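Local structure of cytochrome P450 (Novosphingobium aromaticivorans, 3OFT) at residues A[24-29]-A[278-283]; A[79-84]-A[177-182]; A[259-264]-A[361-366]. The protein belongs to the cytochrome P450 family and holds a heme, with a small-molecule pocket beside it, inside the mostly helical fold shared by these proteins. All blocks are in the same frame, centred on the assembly; numbering follows the deposited sequence.

How the interactions relate
The three contacts stand at different removes from the heme of this P450. Interaction 1 holds residues of the pocket itself: Val-281 and Val-283 line the heme, and both, with Ala-282, line the site of (2R,5R)-hexane-2,5-diol. Interaction 2 lies near the surface, yet the side chain of Met-82 is about 8 Å from the diol and about 12 Å from the heme. Centre to centre it is about 25 Å from interaction 1. Interaction 3 joins two helix ends about 26 Å from interaction 1 between centres. Interactions 2 and 3 lie on opposite sides of the chain's centre, with their centres about 41 Å apart, and none of the three touches another.

Interaction 1. Residues A[24-29]-A[278-283]; sequences QDYFAA and YPTVAV. With HEM (protoporphyrin IX containing Fe), chain D; HX2 ((2R,5R)-hexane-2,5-diol), chain E.
Tyr-26 and Phe-27, in the first turn of helix 26-31, face the irregular link that leads from Tyr-278, just past helix 267-277, through Pro-279 and Thr-280 into strand 282-287. The CA atoms of Tyr-26 and Thr-280 are 7.9 Å apart, a gap spanned by side chains. Asp-25 caps the helix, its OD1 accepting a nearly straight bond from Ala-28 N. Phe-27 and Tyr-278 form an offset edge-to-face pair, the edge of Tyr-278 toward the face of Phe-27, with ring planes at 62° and centroids 5.5 Å apart. The rim of Phe-27 also meets Pro-279 O, which lies near the ring plane 3.3 Å from CE1; this carbonyl oxygen is buried and has no polar partner in the model. Tyr-26 has CG anti to its N (chi1 165°), which carries the ring across Thr-280. CG2 of Thr-280 makes an off-centre CH-pi contact 4.3 Å from the centroid of the Tyr-26 ring, while its OG1 bonds to Gly-385 O. Two waters bind the phenol oxygen of Tyr-26. Water 1, 2.8 Å from Tyr-26 OH and in the plane of its ring, donates to Val-281 O; water 2 bonds to the same hydroxyl and can donate to Thr-280 O, though its possible acceptors outnumber its protons.

Beyond, the chain turns to the pocket. Val-281 points away from the helix, its CG2 3.8 Å from the heme methyl CMB, and Ala-282 O accepts a bond of 2.7 Å from O1 of hexanediol, whose O2 pairs with the water on the heme iron. Helix 221-252, the long central helix, packs Met-245 against both Phe-27 and Tyr-278, and His-249 bonds to Tyr-278 OH. Strand 303-307 runs antiparallel to strand 282-287, and Val-309 of helix 309-312 covers more of Phe-27.

Interaction 2. Residues A[79-84]-A[177-182]; sequences GKVMQF and MTVEQL
Val-81 and Met-82, at the end of the short helix 78-82, mesh with Val-179, Glu-180 and Leu-182 in the first turn of helix 179-199. These correspond to the B' and G helices of the P450 fold. The closest backbone approach is 6.2 Å, between the CA atoms of Val-81 and Glu-180, and the packing is mostly apolar, apart from the carboxylate of Glu-180. The branched end of Val-81 fills a hollow between Val-179 and the folded Glu-180. Its CG1 lies 3.9 Å from CG2 of Val-179, and the two valines run antiparallel alongside each other. The bend of Glu-180 at chi2 (67°) brings its carboxylate back over Val-81, with OE2 3.5 Å from CG1 of Val-81, while its OE1 forms a salt bridge with Lys-183 in the next part of the helix.

Val-179 in turn is a bump that enters between Val-81 and Met-82, with CG1 against the former and CG2 against both. Met-82 bends at chi2 and then extends, reaching across to seat its methyl beside Val-179 and Leu-182. Phe-233 of helix 221-252 covers Leu-182 further in, and Leu-72, a residue of the diol pocket, touches Met-82.

The helix start that offers this surface is fixed by a capping box: Thr-178 OG1 accepts from Gln-181 N, and Gln-181 OE1 accepts from Thr-178 N. At the deep end, the CE methyl of Met-82 sits 3.5 Å from Val-179 CG2 and 4.1 Å from Leu-182 CD2.

Interaction 3. Residues A[259-264]-A[361-366]; sequences LLRERP and EWLGGM
Leu-363 points at the other helix and enters between Leu-260 and Arg-261, its two methyls parted between them. CD1 goes to the aliphatic side, 3.5 Å from Leu-260 CB, the two leucines meeting at a slant. CD2 goes to the polar side and lies 3.9 Å above the guanidinium plane of Arg-261, offset toward its rim, so that one face of the flat cation rests on a methyl group. The aliphatic part of Arg-261 is used as well, with CG 3.8 Å from Leu-363 CB.

With CG anti to the carbonyl carbon (chi1 -75°), the aliphatic chain of Arg-261 leaves its helix and crosses toward Leu-363; the bend at chi3 (-90°) then turns the guanidinium across the end of the opposing helix, where the carbonyl groups of its last turn gather. NH1 makes a weak bond of 3.3 Å to Leu-363 O, near the guanidinium plane, with an N-H...O angle of 148°; because that oxygen is crowded in the model, the detail is doubtful. Met-366 O lies closer to NH1, but at an angle too poor for a hydrogen bond. A positive group in this place would probably be favoured by the negative end of the helix dipole.

Both segments are helix ends, of 254-262 and 348-365, which match the J and L helices of the P450 fold. Their CA atoms come to 6.2 Å at Arg-261 and Leu-363. Leu-260 continues inward onto Ile-267 and Ala-270 of helix 267-277. On the other side of helix 348-365, Met-366 folds back with CG 3.7 Å above the centre of the Trp-362 ring, and that ring meets Phe-136, Phe-140 and Phe-369 edge-to-face.

Interaction 1. Residues A[24-29]-A[278-283]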
loop_
_atom_site.group_PDB
_atom_site.type_symbol
_atom_site.label_atom_id
_atom_site.label_comp_id
_atom_site.label_asym_id
_atom_site.label_seq_id
_atom_site.Cartn_x
_atom_site.Cartn_y
_atom_site.Cartn_z
ATOM N N GLN A 24 -5.795 18.843 0.276
ATOM C CA GLN A 24 -5.454 19.395 -1.035
ATOM C C GLN A 24 -4.349 18.592 -1.743
ATOM O O GLN A 24 -4.452 18.367 -2.939
ATOM C CB GLN A 24 -5.065 20.893 -0.981
ATOM C CG GLN A 24 -5.700 21.761 0.169
ATOM C CD GLN A 24 -7.154 21.439 0.504
ATOM O OE1 GLN A 24 -7.958 21.095 -0.366
ATOM N NE2 GLN A 24 -7.492 21.551 1.775
ATOM N N ASP A 25 -3.301 18.192 -1.017
ATOM C CA ASP A 25 -2.088 17.582 -1.605
ATOM C C ASP A 25 -1.388 16.795 -0.478
ATOM O O ASP A 25 -0.858 17.395 0.456
ATOM C CB ASP A 25 -1.167 18.695 -2.125
ATOM C CG ASP A 25 0.042 18.189 -2.949
ATOM O OD1 ASP A 25 0.443 17.009 -2.875
ATOM O OD2 ASP A 25 0.645 19.042 -3.654
ATOM N N TYR A 26 -1.472 15.469 -0.545
ATOM C CA TYR A 26 -0.853 14.563 0.459
ATOM C C TYR A 26 0.649 14.741 0.493
ATOM O O TYR A 26 1.225 14.821 1.574
ATOM C CB TYR A 26 -1.251 13.075 0.214
ATOM C CG TYR A 26 -0.393 12.058 0.960
ATOM C CD1 TYR A 26 -0.809 11.523 2.190
ATOM C CD2 TYR A 26 0.849 11.648 0.433
ATOM C CE1 TYR A 26 0.004 10.636 2.901
ATOM C CE2 TYR A 26 1.662 10.745 1.129
ATOM C CZ TYR A 26 1.228 10.228 2.343
ATOM O OH TYR A 26 2.065 9.361 3.020
ATOM N N PHE A 27 1.269 14.830 -0.687
ATOM C CA PHE A 27 2.709 14.943 -0.876
ATOM C C PHE A 27 3.256 16.261 -0.313
ATOM O O PHE A 27 4.198 16.267 0.478
ATOM C CB PHE A 27 3.022 14.743 -2.374
ATOM C CG PHE A 27 2.416 13.473 -2.918
ATOM C CD1 PHE A 27 2.967 12.250 -2.557
ATOM C CD2 PHE A 27 1.214 13.492 -3.659
ATOM C CE1 PHE A 27 2.392 11.043 -3.011
ATOM C CE2 PHE A 27 0.611 12.287 -4.085
ATOM C CZ PHE A 27 1.214 11.071 -3.756
ATOM N N ALA A 28 2.633 17.374 -0.687
ATOM C CA ALA A 28 3.072 18.653 -0.148
ATOM C C ALA A 28 2.915 18.662 1.404
ATOM O O ALA A 28 3.778 19.195 2.116
ATOM C CB ALA A 28 2.259 19.784 -0.780
ATOM N N ALA A 29 1.817 18.104 1.916
ATOM C CA ALA A 29 1.570 18.086 3.389
ATOM C C ALA A 29 2.701 17.414 4.192
ATOM O O ALA A 29 3.123 17.924 5.230
ATOM C CB ALA A 29 0.210 17.462 3.719
ATOM N N TYR A 278 4.718 8.572 -6.623
ATOM C CA TYR A 278 3.502 8.767 -5.772
ATOM C C TYR A 278 3.327 7.779 -4.620
ATOM O O TYR A 278 2.240 7.171 -4.490
ATOM C CB TYR A 278 2.192 8.809 -6.602
ATOM C CG TYR A 278 2.239 9.884 -7.671
ATOM C CD1 TYR A 278 2.178 11.238 -7.315
ATOM C CD2 TYR A 278 2.373 9.554 -9.017
ATOM C CE1 TYR A 278 2.238 12.266 -8.306
ATOM C CE2 TYR A 278 2.428 10.569 -10.010
ATOM C CZ TYR A 278 2.332 11.912 -9.640
ATOM O OH TYR A 278 2.375 12.940 -10.581
ATOM N N PRO A 279 4.347 7.667 -3.739
ATOM C CA PRO A 279 4.218 6.735 -2.633
ATOM C C PRO A 279 3.356 7.322 -1.517
ATOM O O PRO A 279 3.483 8.533 -1.183
ATOM C CB PRO A 279 5.676 6.575 -2.154
ATOM C CG PRO A 279 6.260 8.002 -2.359
ATOM C CD PRO A 279 5.682 8.311 -3.762
ATOM N N THR A 280 2.513 6.499 -0.905
ATOM C CA THR A 280 1.642 7.042 0.139
ATOM C C THR A 280 1.593 6.160 1.371
ATOM O O THR A 280 0.712 6.365 2.232
ATOM C CB THR A 280 0.218 7.286 -0.377
ATOM O OG1 THR A 280 -0.397 6.047 -0.775
ATOM C CG2 THR A 280 0.192 8.347 -1.550
ATOM N N VAL A 281 2.498 5.170 1.428
ATOM C CA VAL A 281 2.496 4.234 2.555
ATOM C C VAL A 281 3.438 4.706 3.670
ATOM O O VAL A 281 4.569 5.117 3.392
ATOM C CB VAL A 281 2.709 2.731 2.124
ATOM C CG1 VAL A 281 2.662 1.853 3.370
ATOM C CG2 VAL A 281 1.556 2.269 1.149
ATOM N N ALA A 282 2.950 4.708 4.914
ATOM C CA ALA A 282 3.816 4.947 6.088
ATOM C C ALA A 282 3.646 3.801 7.053
ATOM O O ALA A 282 2.545 3.192 7.095
ATOM C CB ALA A 282 3.475 6.309 6.802
ATOM N N VAL A 283 4.715 3.476 7.799
ATOM C CA VAL A 283 4.673 2.352 8.734
ATOM C C VAL A 283 5.121 2.755 10.125
ATOM O O VAL A 283 5.835 3.764 10.304
ATOM C CB VAL A 283 5.538 1.155 8.270
ATOM C CG1 VAL A 283 5.044 0.630 6.908
ATOM C CG2 VAL A 283 7.065 1.522 8.270
HETATM C CHA HEM D . 4.480 -5.221 3.013
HETATM C CHB HEM D . 3.411 -1.374 0.227
HETATM C CHC HEM D . 0.662 -4.194 -2.564
HETATM C CHD HEM D . 0.885 -7.670 0.748
HETATM C C1A HEM D . 4.472 -3.960 2.444
HETATM C C2A HEM D . 5.294 -2.858 2.885
HETATM C C3A HEM D . 5.026 -1.792 2.140
HETATM C C4A HEM D . 3.972 -2.169 1.196
HETATM C CMA HEM D . 5.673 -0.398 2.334
HETATM C CAA HEM D . 6.363 -2.924 4.014
HETATM C CBA HEM D . 5.651 -2.757 5.337
HETATM C CGA HEM D . 6.619 -2.695 6.509
HETATM O O1A HEM D . 6.131 -2.691 7.683
HETATM O O2A HEM D . 7.878 -2.646 6.345
HETATM C C1B HEM D . 2.575 -1.793 -0.799
HETATM C C2B HEM D . 2.125 -0.990 -1.907
HETATM C C3B HEM D . 1.364 -1.796 -2.674
HETATM C C4B HEM D . 1.324 -3.108 -2.059
HETATM C CMB HEM D . 2.496 0.490 -2.110
HETATM C CAB HEM D . 0.580 -1.529 -3.963
HETATM C CBB HEM D . 0.501 -0.318 -4.544
HETATM C C1C HEM D . 0.449 -5.398 -1.962
HETATM C C2C HEM D . -0.289 -6.533 -2.502
HETATM C C3C HEM D . -0.238 -7.491 -1.535
HETATM C C4C HEM D . 0.594 -7.026 -0.449
HETATM C CMC HEM D . -1.013 -6.554 -3.886
HETATM C CAC HEM D . -0.804 -8.932 -1.512
HETATM C CBC HEM D . -1.919 -9.274 -2.150
HETATM C C1D HEM D . 1.874 -7.358 1.622
HETATM C C2D HEM D . 2.280 -8.212 2.729
HETATM C C3D HEM D . 3.421 -7.463 3.393
HETATM C C4D HEM D . 3.582 -6.224 2.685
HETATM C CMD HEM D . 1.709 -9.625 3.104
HETATM C CAD HEM D . 4.207 -7.990 4.629
HETATM C CBD HEM D . 5.548 -8.511 4.084
HETATM C CGD HEM D . 6.393 -8.849 5.316
HETATM O O1D HEM D . 6.100 -8.406 6.446
HETATM O O2D HEM D . 7.417 -9.528 5.187
HETATM N NA HEM D . 3.682 -3.508 1.385
HETATM N NB HEM D . 2.100 -3.077 -0.966
HETATM N NC HEM D . 1.004 -5.756 -0.743
HETATM N ND HEM D . 2.640 -6.197 1.644
HETATM FE FE HEM D . 2.413 -4.661 0.288
HETATM C C1 HX2 E . -0.378 -0.532 8.870
HETATM O O1 HX2 E . 0.966 1.487 8.544
HETATM C C2 HX2 E . 0.175 0.488 7.864
HETATM O O2 HX2 E . -0.075 -2.576 3.996
HETATM C C3 HX2 E . 0.931 -0.145 6.693
HETATM C C4 HX2 E . 0.098 -1.201 5.945
HETATM C C5 HX2 E . 0.662 -1.493 4.548
HETATM C C6 HX2 E . 2.147 -1.899 4.640
HETATM O O HOH W 1 4.498 8.068 2.994
HETATM O O HOH W 2 1.094 7.704 4.726
HETATM O O HOH W 3 0.594 -3.955 1.669
#

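Interaction 2. Residues A[79-84]-A[177-182]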
loop_
_atom_site.group_PDB
_atom_site.type_symbol
_atom_site.label_atom_id
_atom_site.label_comp_id
_atom_site.label_asym_id
_atom_site.label_seq_id
_atom_site.Cartn_x
_atom_site.Cartn_y
_atom_site.Cartn_z
ATOM N N GLY A 79 -2.540 -3.398 16.599
ATOM C CA GLY A 79 -1.650 -4.544 16.346
ATOM C C GLY A 79 -1.985 -5.763 17.153
ATOM O O GLY A 79 -1.865 -6.906 16.683
ATOM N N LYS A 80 -2.395 -5.526 18.391
ATOM C CA LYS A 80 -2.716 -6.623 19.294
ATOM C C LYS A 80 -3.886 -7.407 18.732
ATOM O O LYS A 80 -3.945 -8.633 18.877
ATOM C CB LYS A 80 -3.053 -6.076 20.692
ATOM C CG LYS A 80 -3.450 -7.140 21.700
ATOM C CD LYS A 80 -3.047 -6.695 23.099
ATOM C CE LYS A 80 -2.551 -7.895 23.905
ATOM N NZ LYS A 80 -3.687 -8.586 24.554
ATOM N N VAL A 81 -4.825 -6.711 18.088
ATOM C CA VAL A 81 -5.949 -7.409 17.467
ATOM C C VAL A 81 -5.587 -8.084 16.133
ATOM O O VAL A 81 -5.913 -9.250 15.897
ATOM C CB VAL A 81 -7.180 -6.483 17.339
ATOM C CG1 VAL A 81 -8.295 -7.143 16.516
ATOM C CG2 VAL A 81 -7.722 -6.130 18.776
ATOM N N MET A 82 -4.954 -7.332 15.247
ATOM C CA MET A 82 -4.757 -7.825 13.879
ATOM C C MET A 82 -3.762 -8.972 13.758
ATOM O O MET A 82 -4.020 -9.888 12.991
ATOM C CB MET A 82 -4.476 -6.684 12.904
ATOM C CG MET A 82 -5.733 -5.802 12.698
ATOM S SD MET A 82 -7.082 -6.660 11.842
ATOM C CE MET A 82 -8.258 -5.305 11.816
ATOM N N GLN A 83 -2.651 -8.933 14.504
ATOM C CA GLN A 83 -1.694 -10.053 14.542
ATOM C C GLN A 83 -1.375 -10.557 13.129
ATOM O O GLN A 83 -1.309 -11.770 12.870
ATOM C CB GLN A 83 -2.232 -11.208 15.422
ATOM C CG GLN A 83 -2.391 -10.790 16.882
ATOM C CD GLN A 83 -1.040 -10.703 17.510
ATOM O OE1 GLN A 83 -0.401 -11.716 17.726
ATOM N NE2 GLN A 83 -0.569 -9.479 17.760
ATOM N N PHE A 84 -1.117 -9.620 12.224
ATOM C CA PHE A 84 -0.857 -9.975 10.818
ATOM C C PHE A 84 0.403 -10.812 10.623
ATOM O O PHE A 84 1.446 -10.572 11.237
ATOM C CB PHE A 84 -0.680 -8.699 9.997
ATOM C CG PHE A 84 -1.935 -7.961 9.727
ATOM C CD1 PHE A 84 -3.010 -8.585 9.135
ATOM C CD2 PHE A 84 -2.011 -6.594 9.995
ATOM C CE1 PHE A 84 -4.175 -7.878 8.847
ATOM C CE2 PHE A 84 -3.166 -5.885 9.689
ATOM C CZ PHE A 84 -4.250 -6.536 9.111
ATOM N N MET A 177 -18.027 0.166 13.860
ATOM C CA MET A 177 -17.278 -1.106 13.778
ATOM C C MET A 177 -15.861 -1.001 14.360
ATOM O O MET A 177 -14.995 -0.345 13.781
ATOM C CB MET A 177 -17.242 -1.602 12.319
ATOM C CG MET A 177 -16.457 -2.898 12.068
ATOM S SD MET A 177 -16.725 -3.639 10.423
ATOM C CE MET A 177 -17.925 -4.923 10.791
ATOM N N THR A 178 -15.640 -1.634 15.511
ATOM C CA THR A 178 -14.337 -1.598 16.195
ATOM C C THR A 178 -13.258 -2.380 15.422
ATOM O O THR A 178 -13.571 -3.089 14.450
ATOM C CB THR A 178 -14.443 -2.205 17.585
ATOM O OG1 THR A 178 -14.908 -3.558 17.466
ATOM C CG2 THR A 178 -15.397 -1.371 18.490
ATOM N N VAL A 179 -11.998 -2.270 15.850
ATOM C CA VAL A 179 -10.958 -3.072 15.211
ATOM C C VAL A 179 -11.249 -4.561 15.374
ATOM O O VAL A 179 -11.046 -5.336 14.439
ATOM C CB VAL A 179 -9.520 -2.725 15.672
ATOM C CG1 VAL A 179 -9.355 -2.934 17.171
ATOM C CG2 VAL A 179 -8.487 -3.581 14.901
ATOM N N GLU A 180 -11.715 -4.970 16.550
ATOM C CA GLU A 180 -12.073 -6.370 16.778
ATOM C C GLU A 180 -13.205 -6.825 15.833
ATOM O O GLU A 180 -13.153 -7.932 15.278
ATOM C CB GLU A 180 -12.373 -6.624 18.271
ATOM C CG GLU A 180 -12.727 -8.073 18.638
ATOM C CD GLU A 180 -11.579 -9.086 18.481
ATOM O OE1 GLU A 180 -11.847 -10.221 18.009
ATOM O OE2 GLU A 180 -10.423 -8.766 18.835
ATOM N N GLN A 181 -14.189 -5.960 15.585
ATOM C CA GLN A 181 -15.293 -6.350 14.691
ATOM C C GLN A 181 -14.843 -6.453 13.240
ATOM O O GLN A 181 -15.329 -7.287 12.497
ATOM C CB GLN A 181 -16.468 -5.375 14.804
ATOM C CG GLN A 181 -17.193 -5.484 16.145
ATOM C CD GLN A 181 -18.173 -4.359 16.359
ATOM O OE1 GLN A 181 -18.005 -3.271 15.820
ATOM N NE2 GLN A 181 -19.219 -4.626 17.136
ATOM N N LEU A 182 -13.942 -5.563 12.838
ATOM C CA LEU A 182 -13.372 -5.586 11.488
ATOM C C LEU A 182 -12.522 -6.848 11.279
ATOM O O LEU A 182 -12.629 -7.513 10.247
ATOM C CB LEU A 182 -12.539 -4.335 11.249
ATOM C CG LEU A 182 -11.755 -4.230 9.938
ATOM C CD1 LEU A 182 -12.659 -4.347 8.694
ATOM C CD2 LEU A 182 -10.974 -2.908 9.905
#

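Interaction 3. Residues A[259-264]-A[361-366]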
loop_
_atom_site.group_PDB
_atom_site.type_symbol
_atom_site.label_atom_id
_atom_site.label_comp_id
_atom_site.label_asym_id
_atom_site.label_seq_id
_atom_site.Cartn_x
_atom_site.Cartn_y
_atom_site.Cartn_z
ATOM N N LEU A 259 1.819 10.271 -24.746
ATOM C CA LEU A 259 3.047 9.443 -24.800
ATOM C C LEU A 259 2.801 7.942 -24.706
ATOM O O LEU A 259 3.320 7.147 -25.518
ATOM C CB LEU A 259 4.022 9.897 -23.686
ATOM C CG LEU A 259 5.316 9.096 -23.530
ATOM C CD1 LEU A 259 6.186 9.164 -24.806
ATOM C CD2 LEU A 259 6.074 9.631 -22.283
ATOM N N LEU A 260 2.024 7.518 -23.703
ATOM C CA LEU A 260 1.830 6.097 -23.470
ATOM C C LEU A 260 0.827 5.424 -24.405
ATOM O O LEU A 260 0.828 4.194 -24.528
ATOM C CB LEU A 260 1.518 5.796 -21.986
ATOM C CG LEU A 260 2.548 6.343 -21.005
ATOM C CD1 LEU A 260 2.028 6.199 -19.548
ATOM C CD2 LEU A 260 3.888 5.644 -21.176
ATOM N N ARG A 261 -0.033 6.209 -25.055
ATOM C CA ARG A 261 -0.854 5.675 -26.143
ATOM C C ARG A 261 -0.065 5.514 -27.450
ATOM O O ARG A 261 -0.257 4.534 -28.163
ATOM C CB ARG A 261 -2.177 6.464 -26.319
ATOM C CG ARG A 261 -3.136 6.059 -25.159
ATOM C CD ARG A 261 -4.713 6.178 -25.316
ATOM N NE ARG A 261 -5.012 7.482 -24.856
ATOM C CZ ARG A 261 -5.754 7.913 -23.842
ATOM N NH1 ARG A 261 -6.600 7.205 -23.054
ATOM N NH2 ARG A 261 -5.647 9.200 -23.693
ATOM N N GLU A 262 0.811 6.471 -27.738
ATOM C CA GLU A 262 1.732 6.359 -28.870
ATOM C C GLU A 262 2.775 5.248 -28.669
ATOM O O GLU A 262 3.098 4.503 -29.599
ATOM C CB GLU A 262 2.421 7.697 -29.104
ATOM C CG GLU A 262 3.632 7.593 -30.048
ATOM C CD GLU A 262 3.812 8.809 -30.935
ATOM O OE1 GLU A 262 4.317 8.634 -32.084
ATOM O OE2 GLU A 262 3.440 9.929 -30.489
ATOM N N ARG A 263 3.319 5.153 -27.456
ATOM C CA ARG A 263 4.388 4.197 -27.188
ATOM C C ARG A 263 3.974 3.279 -26.022
ATOM O O ARG A 263 4.376 3.484 -24.886
ATOM C CB ARG A 263 5.714 4.963 -26.929
ATOM C CG ARG A 263 6.486 5.349 -28.240
ATOM C CD ARG A 263 7.379 4.153 -28.621
ATOM N NE ARG A 263 8.359 4.435 -29.658
ATOM C CZ ARG A 263 9.253 3.552 -30.060
ATOM N NH1 ARG A 263 9.294 2.347 -29.489
ATOM N NH2 ARG A 263 10.127 3.877 -31.014
ATOM N N PRO A 264 3.145 2.261 -26.304
ATOM C CA PRO A 264 2.707 1.355 -25.247
ATOM C C PRO A 264 3.863 0.571 -24.642
ATOM O O PRO A 264 3.750 0.091 -23.521
ATOM C CB PRO A 264 1.768 0.412 -25.981
ATOM C CG PRO A 264 1.195 1.244 -27.014
ATOM C CD PRO A 264 2.395 2.001 -27.545
ATOM N N GLU A 361 -4.986 -1.194 -20.091
ATOM C CA GLU A 361 -6.414 -1.209 -20.381
ATOM C C GLU A 361 -7.062 0.144 -20.398
ATOM O O GLU A 361 -7.924 0.386 -21.268
ATOM C CB GLU A 361 -7.157 -2.154 -19.443
ATOM C CG GLU A 361 -6.924 -3.619 -19.781
ATOM C CD GLU A 361 -7.329 -3.998 -21.224
ATOM O OE1 GLU A 361 -6.584 -4.774 -21.858
ATOM O OE2 GLU A 361 -8.381 -3.531 -21.707
ATOM N N TRP A 362 -6.668 1.020 -19.465
ATOM C CA TRP A 362 -7.279 2.351 -19.345
ATOM C C TRP A 362 -6.901 3.236 -20.511
ATOM O O TRP A 362 -7.782 3.851 -21.163
ATOM C CB TRP A 362 -6.883 3.043 -18.022
ATOM C CG TRP A 362 -7.702 4.278 -17.662
ATOM C CD1 TRP A 362 -7.320 5.588 -17.782
ATOM C CD2 TRP A 362 -9.018 4.298 -17.108
ATOM N NE1 TRP A 362 -8.334 6.427 -17.344
ATOM C CE2 TRP A 362 -9.383 5.652 -16.924
ATOM C CE3 TRP A 362 -9.937 3.299 -16.779
ATOM C CZ2 TRP A 362 -10.638 6.039 -16.423
ATOM C CZ3 TRP A 362 -11.170 3.681 -16.253
ATOM C CH2 TRP A 362 -11.504 5.048 -16.080
ATOM N N LEU A 363 -5.599 3.305 -20.780
ATOM C CA LEU A 363 -5.101 4.031 -21.941
ATOM C C LEU A 363 -5.546 3.437 -23.266
ATOM O O LEU A 363 -5.883 4.182 -24.173
ATOM C CB LEU A 363 -3.575 4.129 -21.892
ATOM C CG LEU A 363 -3.061 5.007 -20.749
ATOM C CD1 LEU A 363 -1.546 4.838 -20.565
ATOM C CD2 LEU A 363 -3.366 6.449 -20.994
ATOM N N GLY A 364 -5.504 2.112 -23.390
ATOM C CA GLY A 364 -5.894 1.438 -24.614
ATOM C C GLY A 364 -7.388 1.531 -24.888
ATOM O O GLY A 364 -7.803 1.688 -26.041
ATOM N N GLY A 365 -8.202 1.466 -23.845
ATOM C CA GLY A 365 -9.657 1.429 -24.013
ATOM C C GLY A 365 -10.386 2.758 -23.900
ATOM O O GLY A 365 -11.474 2.932 -24.456
ATOM N N MET A 366 -9.788 3.715 -23.209
ATOM C CA MET A 366 -10.444 5.003 -22.952
ATOM C C MET A 366 -9.986 6.067 -23.942
ATOM O O MET A 366 -8.807 6.071 -24.379
ATOM C CB MET A 366 -10.178 5.488 -21.508
ATOM C CG MET A 366 -10.738 4.544 -20.432
ATOM S SD MET A 366 -12.562 4.581 -20.323
ATOM C CE MET A 366 -12.718 6.250 -19.709
#